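Carbohydrate deacetylase (Enterococcus faecalis, PDB 2I5I) probably removes acetyl groups from acetylated carbohydrates, a step in oligosaccharide breakdown, as a magnesium-dependent hydrolase of the YdjC family. Local coordinates at residues D13-I25 and A48-I61. Residues are numbered along the deposited sequence; the frame is centred on the assembly and turned at random.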
loop_
_atom_site.group_PDB
_atom_site.type_symbol
_atom_site.label_atom_id
_atom_site.label_comp_id
_atom_site.label_asym_id
_atom_site.label_seq_id
_atom_site.Cartn_x
_atom_site.Cartn_y
_atom_site.Cartn_z
ATOM N N ASP A 13 21.978 0.045 -14.083
ATOM C CA ASP A 13 21.728 -1.377 -13.959
ATOM C C ASP A 13 20.584 -1.738 -13.018
ATOM O O ASP A 13 20.549 -2.849 -12.480
ATOM C CB ASP A 13 22.998 -2.114 -13.497
ATOM C CG ASP A 13 24.119 -2.103 -14.519
ATOM O OD1 ASP A 13 23.801 -1.857 -15.699
ATOM O OD2 ASP A 13 25.305 -2.330 -14.169
ATOM N N PHE A 14 19.618 -0.855 -12.838
ATOM C CA PHE A 14 18.392 -1.256 -12.101
ATOM C C PHE A 14 17.782 -2.494 -12.712
ATOM O O PHE A 14 17.714 -2.647 -13.935
ATOM C CB PHE A 14 17.397 -0.100 -12.072
ATOM C CG PHE A 14 16.393 -0.176 -10.924
ATOM C CD1 PHE A 14 16.851 -0.067 -9.615
ATOM C CD2 PHE A 14 15.051 -0.345 -11.194
ATOM C CE1 PHE A 14 15.935 -0.140 -8.573
ATOM C CE2 PHE A 14 14.127 -0.412 -10.155
ATOM C CZ PHE A 14 14.589 -0.293 -8.861
ATOM N N GLY A 15 17.315 -3.456 -11.907
ATOM C CA GLY A 15 16.742 -4.678 -12.412
ATOM C C GLY A 15 17.751 -5.696 -12.901
ATOM O O GLY A 15 17.352 -6.766 -13.366
ATOM N N TYR A 16 19.043 -5.391 -12.814
ATOM C CA TYR A 16 20.079 -6.307 -13.263
ATOM C C TYR A 16 19.953 -7.624 -12.509
ATOM O O TYR A 16 19.818 -8.715 -13.070
ATOM C CB TYR A 16 21.437 -5.653 -13.081
ATOM C CG TYR A 16 22.610 -6.279 -13.790
ATOM C CD1 TYR A 16 22.457 -7.204 -14.817
ATOM C CD2 TYR A 16 23.895 -5.922 -13.409
ATOM C CE1 TYR A 16 23.570 -7.743 -15.430
ATOM C CE2 TYR A 16 25.012 -6.460 -14.029
ATOM C CZ TYR A 16 24.838 -7.374 -15.039
ATOM O OH TYR A 16 25.950 -7.914 -15.659
ATOM N N THR A 17 20.019 -7.525 -11.182
ATOM C CA THR A 17 19.766 -8.668 -10.302
ATOM C C THR A 17 19.035 -8.181 -9.049
ATOM O O THR A 17 19.079 -6.988 -8.726
ATOM C CB THR A 17 21.021 -9.471 -9.957
ATOM O OG1 THR A 17 21.499 -9.140 -8.654
ATOM C CG2 THR A 17 22.278 -9.171 -10.790
ATOM N N PRO A 18 18.350 -9.057 -8.331
ATOM C CA PRO A 18 17.652 -8.627 -7.103
ATOM C C PRO A 18 18.488 -7.820 -6.126
ATOM O O PRO A 18 18.008 -6.842 -5.561
ATOM C CB PRO A 18 17.244 -9.985 -6.481
ATOM C CG PRO A 18 16.967 -10.809 -7.707
ATOM C CD PRO A 18 18.157 -10.477 -8.597
ATOM N N ALA A 19 19.748 -8.156 -5.856
ATOM C CA ALA A 19 20.574 -7.408 -4.940
ATOM C C ALA A 19 21.093 -6.083 -5.505
ATOM O O ALA A 19 21.312 -5.138 -4.761
ATOM C CB ALA A 19 21.802 -8.217 -4.510
ATOM N N VAL A 20 21.302 -6.034 -6.819
ATOM C CA VAL A 20 21.649 -4.757 -7.433
ATOM C C VAL A 20 20.463 -3.815 -7.209
ATOM O O VAL A 20 20.667 -2.737 -6.668
ATOM C CB VAL A 20 21.983 -4.887 -8.924
ATOM C CG1 VAL A 20 22.095 -3.490 -9.540
ATOM C CG2 VAL A 20 23.273 -5.657 -9.146
ATOM N N THR A 21 19.257 -4.228 -7.576
ATOM C CA THR A 21 18.048 -3.421 -7.394
ATOM C C THR A 21 17.944 -2.902 -5.965
ATOM O O THR A 21 17.674 -1.735 -5.678
ATOM C CB THR A 21 16.812 -4.229 -7.775
ATOM O OG1 THR A 21 16.858 -4.440 -9.219
ATOM C CG2 THR A 21 15.494 -3.538 -7.467
ATOM N N GLN A 22 18.178 -3.780 -4.977
ATOM C CA GLN A 22 18.004 -3.270 -3.602
ATOM C C GLN A 22 19.166 -2.391 -3.157
ATOM O O GLN A 22 19.013 -1.467 -2.358
ATOM C CB GLN A 22 17.805 -4.429 -2.630
ATOM C CG GLN A 22 16.530 -5.233 -2.854
ATOM C CD GLN A 22 15.286 -4.384 -2.680
ATOM O OE1 GLN A 22 15.218 -3.553 -1.786
ATOM N NE2 GLN A 22 14.245 -4.590 -3.486
ATOM N N GLY A 23 20.365 -2.638 -3.678
ATOM C CA GLY A 23 21.471 -1.738 -3.403
ATOM C C GLY A 23 21.226 -0.352 -3.973
ATOM O O GLY A 23 21.525 0.642 -3.323
ATOM N N ILE A 24 20.665 -0.292 -5.186
ATOM C CA ILE A 24 20.308 1.031 -5.715
ATOM C C ILE A 24 19.253 1.715 -4.876
ATOM O O ILE A 24 19.355 2.897 -4.546
ATOM C CB ILE A 24 19.846 0.903 -7.178
ATOM C CG1 ILE A 24 21.023 0.545 -8.099
ATOM C CG2 ILE A 24 19.172 2.159 -7.673
ATOM C CD1 ILE A 24 20.617 -0.050 -9.419
ATOM N N ILE A 25 18.200 0.980 -4.481
ATOM C CA ILE A 25 17.168 1.599 -3.647
ATOM C C ILE A 25 17.755 2.160 -2.367
ATOM O O ILE A 25 17.365 3.250 -1.939
ATOM C CB ILE A 25 16.031 0.584 -3.394
ATOM C CG1 ILE A 25 15.197 0.328 -4.643
ATOM C CG2 ILE A 25 15.145 1.019 -2.228
ATOM C CD1 ILE A 25 14.147 -0.766 -4.597
ATOM N N ALA A 48 11.788 -5.567 -10.225
ATOM C CA ALA A 48 12.475 -4.354 -9.814
ATOM C C ALA A 48 11.553 -3.151 -9.864
ATOM O O ALA A 48 11.500 -2.278 -8.988
ATOM C CB ALA A 48 13.703 -4.150 -10.701
HETATM N N MSE A 49 10.755 -3.066 -10.938
HETATM C CA MSE A 49 9.893 -1.903 -11.079
HETATM C C MSE A 49 8.796 -1.924 -10.024
HETATM O O MSE A 49 8.402 -0.893 -9.484
HETATM C CB MSE A 49 9.353 -1.873 -12.524
HETATM C CG MSE A 49 10.473 -1.669 -13.539
HETATM SE SE MSE A 49 11.277 -0.054 -13.473
HETATM C CE MSE A 49 9.871 1.016 -13.771
ATOM N N GLU A 50 8.320 -3.124 -9.681
ATOM C CA GLU A 50 7.361 -3.250 -8.575
ATOM C C GLU A 50 7.990 -2.825 -7.251
ATOM O O GLU A 50 7.386 -2.079 -6.461
ATOM C CB GLU A 50 6.878 -4.702 -8.486
ATOM C CG GLU A 50 6.021 -5.077 -7.298
ATOM C CD GLU A 50 4.804 -4.216 -7.068
ATOM O OE1 GLU A 50 4.328 -3.524 -7.993
ATOM O OE2 GLU A 50 4.303 -4.236 -5.922
ATOM N N SER A 51 9.197 -3.261 -6.960
ATOM C CA SER A 51 9.859 -2.871 -5.708
ATOM C C SER A 51 10.006 -1.368 -5.600
ATOM O O SER A 51 9.819 -0.668 -4.601
ATOM C CB SER A 51 11.224 -3.558 -5.620
ATOM O OG SER A 51 11.882 -3.280 -4.406
ATOM N N ALA A 52 10.362 -0.771 -6.762
ATOM C CA ALA A 52 10.451 0.696 -6.732
ATOM C C ALA A 52 9.120 1.347 -6.414
ATOM O O ALA A 52 9.052 2.316 -5.655
ATOM C CB ALA A 52 11.016 1.172 -8.078
ATOM N N ARG A 53 8.058 0.847 -7.021
ATOM C CA ARG A 53 6.741 1.408 -6.830
ATOM C C ARG A 53 6.344 1.392 -5.348
ATOM O O ARG A 53 5.768 2.346 -4.875
ATOM C CB ARG A 53 5.687 0.628 -7.604
ATOM C CG ARG A 53 4.270 1.130 -7.451
ATOM C CD ARG A 53 3.260 0.235 -8.164
ATOM N NE ARG A 53 3.105 -1.051 -7.491
ATOM C CZ ARG A 53 2.218 -1.360 -6.560
ATOM N NH1 ARG A 53 1.320 -0.490 -6.115
ATOM N NH2 ARG A 53 2.222 -2.585 -6.048
ATOM N N ILE A 54 6.686 0.274 -4.705
ATOM C CA ILE A 54 6.166 0.190 -3.326
ATOM C C ILE A 54 7.176 0.682 -2.317
ATOM O O ILE A 54 6.727 1.179 -1.270
ATOM C CB ILE A 54 5.707 -1.232 -2.991
ATOM C CG1 ILE A 54 6.817 -2.260 -2.842
ATOM C CG2 ILE A 54 4.698 -1.703 -4.039
ATOM C CD1 ILE A 54 6.319 -3.643 -2.459
ATOM N N SER A 55 8.469 0.556 -2.583
ATOM C CA SER A 55 9.463 0.921 -1.575
ATOM C C SER A 55 10.368 2.082 -1.961
ATOM O O SER A 55 11.074 2.603 -1.076
ATOM C CB SER A 55 10.265 -0.344 -1.218
ATOM O OG SER A 55 11.310 -0.605 -2.106
ATOM N N ALA A 56 10.378 2.560 -3.208
ATOM C CA ALA A 56 11.167 3.732 -3.591
ATOM C C ALA A 56 10.382 4.655 -4.522
ATOM O O ALA A 56 10.862 4.953 -5.619
ATOM C CB ALA A 56 12.458 3.296 -4.274
ATOM N N PRO A 57 9.191 5.093 -4.139
ATOM C CA PRO A 57 8.294 5.820 -5.043
ATOM C C PRO A 57 8.872 7.162 -5.496
ATOM O O PRO A 57 8.402 7.731 -6.486
ATOM C CB PRO A 57 7.045 6.083 -4.192
ATOM C CG PRO A 57 7.540 6.004 -2.776
ATOM C CD PRO A 57 8.594 4.935 -2.799
ATOM N N THR A 58 9.877 7.679 -4.796
ATOM C CA THR A 58 10.499 8.927 -5.172
ATOM C C THR A 58 11.588 8.733 -6.229
ATOM O O THR A 58 12.201 9.707 -6.692
ATOM C CB THR A 58 11.124 9.633 -3.955
ATOM O OG1 THR A 58 11.994 8.732 -3.262
ATOM C CG2 THR A 58 10.044 10.032 -2.953
ATOM N N LEU A 59 11.878 7.484 -6.594
ATOM C CA LEU A 59 13.054 7.269 -7.451
ATOM C C LEU A 59 12.726 7.446 -8.923
ATOM O O LEU A 59 11.782 6.849 -9.434
ATOM C CB LEU A 59 13.641 5.889 -7.177
ATOM C CG LEU A 59 14.792 5.421 -8.069
ATOM C CD1 LEU A 59 15.968 6.375 -7.965
ATOM C CD2 LEU A 59 15.230 4.007 -7.723
ATOM N N ALA A 60 13.520 8.288 -9.598
ATOM C CA ALA A 60 13.283 8.481 -11.033
ATOM C C ALA A 60 13.952 7.362 -11.818
ATOM O O ALA A 60 15.050 6.898 -11.508
ATOM C CB ALA A 60 13.753 9.858 -11.464
ATOM N N ILE A 61 13.272 6.880 -12.866
ATOM C CA ILE A 61 13.753 5.719 -13.588
ATOM C C ILE A 61 13.684 5.876 -15.116
ATOM O O ILE A 61 12.614 6.168 -15.640
ATOM C CB ILE A 61 12.947 4.458 -13.204
ATOM C CG1 ILE A 61 12.932 4.231 -11.688
ATOM C CG2 ILE A 61 13.447 3.239 -13.950
ATOM C CD1 ILE A 61 12.091 3.028 -11.297
HETATM O O HOH W 1 12.891 -2.355 -0.962
#
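Phe-14 reaches into the side of helix 45-55, where Ala-48 and Ala-52, one turn apart, are small enough to admit its flat, apolar ring. A chi1 of -157° sets CG roughly anti to the backbone N, which carries the ring up against both alanines. From CB the side chain runs through CG to CD2, 4.1 Å from Ala-48 CB; CE2 comes 3.4 Å from Ala-48 O, CZ meets Ala-52 CB at 3.9 Å, and CE1 lies near Leu-59 CD2. Ile-61 CD1, from strand 60-65, adds a further apolar contact at CE2. Beside the ring, Gly-15, which suits the positive phi of its turn, lets its CA lie 3.5 Å from Ala-48 CB; Thr-21 OG1 touches the same methyl while accepting the N-H of Gly-15.

Farther along the helices, Ile-25 rests CD1 against the hydroxyl oxygens of both Ser-51 and Ser-55. At this partly exposed side polar residues fit: the bent chain of Gln-22 lets NE2 donate to Ser-51 OG (2.9 Å, 141°), nearly in the amide plane, and a water donates to both Gln-22 OE1 and Ser-55 OG. Segments 18-25 and 48-55 run roughly parallel, their axes 27° apart, as neighbouring outer helices of the parallel-stranded, barrel-like YdjC deacetylase fold.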